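Local coordinates for protein MAU2 chromatid cohesion factor homolog (Saccharomyces cerevisiae, PDB 4XDN) that forms a complex with SCC2 that is required for the association of cohesin with chromosomes, and so takes part in sister chromatid cohesion, at residues N64-M69 with V92-Q97. Sequence-based numbering, arbitrary orientation.
Sequences NMSIQM and VELLIQ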
# COMPACT_ATOMS: atom_id res chain seq x y z
N ASN A 64 9.61 1.43 -32.64
CA ASN A 64 10.84 1.93 -33.23
C ASN A 64 10.54 2.72 -34.49
O ASN A 64 10.98 3.86 -34.65
CB ASN A 64 11.79 0.78 -33.53
CG ASN A 64 13.20 1.25 -33.84
OD1 ASN A 64 13.69 2.19 -33.24
ND2 ASN A 64 13.84 0.58 -34.79
N MET A 65 9.76 2.12 -35.39
CA MET A 65 9.37 2.78 -36.62
C MET A 65 8.60 4.07 -36.34
O MET A 65 8.86 5.09 -36.97
CB MET A 65 8.51 1.85 -37.48
CG MET A 65 9.32 0.88 -38.32
SD MET A 65 10.35 1.68 -39.56
CE MET A 65 9.10 2.43 -40.60
N SER A 66 7.67 4.03 -35.40
CA SER A 66 6.89 5.21 -35.06
C SER A 66 7.79 6.36 -34.62
O SER A 66 7.64 7.49 -35.09
CB SER A 66 5.89 4.89 -33.95
OG SER A 66 5.22 6.07 -33.53
N ILE A 67 8.73 6.06 -33.73
CA ILE A 67 9.66 7.06 -33.24
C ILE A 67 10.53 7.59 -34.37
O ILE A 67 10.75 8.80 -34.47
CB ILE A 67 10.56 6.48 -32.12
CG1 ILE A 67 9.71 6.17 -30.89
CG2 ILE A 67 11.67 7.45 -31.74
CD1 ILE A 67 10.39 5.26 -29.88
N GLN A 68 11.03 6.70 -35.21
CA GLN A 68 11.92 7.09 -36.30
C GLN A 68 11.19 7.97 -37.31
O GLN A 68 11.78 8.88 -37.89
CB GLN A 68 12.51 5.86 -36.99
CG GLN A 68 13.31 4.95 -36.05
CD GLN A 68 14.79 4.86 -36.37
OE1 GLN A 68 15.28 5.43 -37.35
NE2 GLN A 68 15.53 4.13 -35.54
N MET A 69 9.91 7.69 -37.52
CA MET A 69 9.10 8.49 -38.43
C MET A 69 8.86 9.88 -37.84
O MET A 69 8.88 10.88 -38.57
CB MET A 69 7.77 7.79 -38.72
CG MET A 69 7.91 6.48 -39.50
SD MET A 69 8.31 6.70 -41.24
CE MET A 69 6.68 6.75 -41.96
N VAL A 92 8.05 12.00 -27.78
CA VAL A 92 8.65 11.91 -26.45
C VAL A 92 7.80 11.03 -25.54
O VAL A 92 8.33 10.35 -24.66
CB VAL A 92 8.82 13.31 -25.83
CG1 VAL A 92 9.06 13.23 -24.32
CG2 VAL A 92 9.97 14.05 -26.50
N GLU A 93 6.49 11.05 -25.75
CA GLU A 93 5.58 10.20 -25.01
C GLU A 93 6.01 8.74 -25.14
O GLU A 93 5.93 7.97 -24.18
CB GLU A 93 4.15 10.38 -25.51
CG GLU A 93 3.09 9.69 -24.67
CD GLU A 93 2.70 10.48 -23.43
OE1 GLU A 93 1.74 10.07 -22.75
OE2 GLU A 93 3.35 11.50 -23.13
N LEU A 94 6.48 8.38 -26.33
CA LEU A 94 6.92 7.01 -26.60
C LEU A 94 8.29 6.74 -25.99
O LEU A 94 8.55 5.65 -25.48
CB LEU A 94 6.95 6.73 -28.10
CG LEU A 94 5.63 6.90 -28.85
CD1 LEU A 94 5.79 6.49 -30.31
CD2 LEU A 94 4.50 6.11 -28.20
N LEU A 95 9.18 7.73 -26.05
CA LEU A 95 10.50 7.59 -25.45
C LEU A 95 10.36 7.33 -23.95
O LEU A 95 11.09 6.53 -23.38
CB LEU A 95 11.34 8.85 -25.69
CG LEU A 95 11.75 9.15 -27.13
CD1 LEU A 95 12.46 10.48 -27.21
CD2 LEU A 95 12.63 8.04 -27.69
N ILE A 96 9.41 8.02 -23.34
CA ILE A 96 9.20 7.94 -21.90
C ILE A 96 8.56 6.60 -21.50
O ILE A 96 8.92 6.02 -20.48
CB ILE A 96 8.31 9.11 -21.42
CG1 ILE A 96 9.08 10.43 -21.57
CG2 ILE A 96 7.89 8.93 -19.97
CD1 ILE A 96 8.25 11.67 -21.32
N GLN A 97 7.62 6.12 -22.31
CA GLN A 97 6.84 4.94 -21.96
C GLN A 97 7.41 3.63 -22.51
O GLN A 97 7.10 2.56 -21.98
CB GLN A 97 5.40 5.10 -22.44
CG GLN A 97 4.63 6.21 -21.73
CD GLN A 97 3.17 6.24 -22.14
OE1 GLN A 97 2.71 5.42 -22.93
NE2 GLN A 97 2.43 7.21 -21.61
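Ile67 and Leu94 meet where helices 53-76 and 81-98 face each other, their side chains lying alongside each other and pointing opposite ways. The CG1 branch of Ile67 runs alongside Leu94: Ile67 CG1 lies 4.0 Å from Leu94 CB, and Ile67 CD1 is 4.1 Å from the same CB. In return, Leu94 CD1 reaches back along the isoleucine to within 4.0 Å of Ile67 CG1. Ile67 CG1 and Leu94 CG each stand anti to their own carbonyl carbon; in Ile67 this torsion (chi1 -67°) turns CG1 toward Leu94, whereas in Leu94 CG turns aside and CD1 then comes back toward the isoleucine. Leu94 CD1 also presses on the Ser66 hydroxyl, only 3.3 Å from Ser66 OG, a close apolar-to-polar touch. That oxygen is nevertheless satisfied: Ser66 OG hydrogen-bonds to the backbone O of Ala36, so a buried hydroxyl is tied to a third helix while its flank packs on leucine. From the next residue, Leu95 CD2 comes to 4.2 Å from Ile67 CD1, crossing the end of the isoleucine at a slant. The contact is thus a small, buried, wholly side-chain interface of 171 Å². The segment axes approach to 10.0 Å and run 142° apart, a splayed antiparallel pair of sequence-adjacent helices, as in a helical hairpin. Helix 29-45 covers one flank, with Tyr44 touching Leu94 and Arg40 touching Ser66; Ala105 of helix 102-119 packs on Leu95, which also meets an apolar side chain of the partner protein chain, and helix 126-144 lies against Ile96.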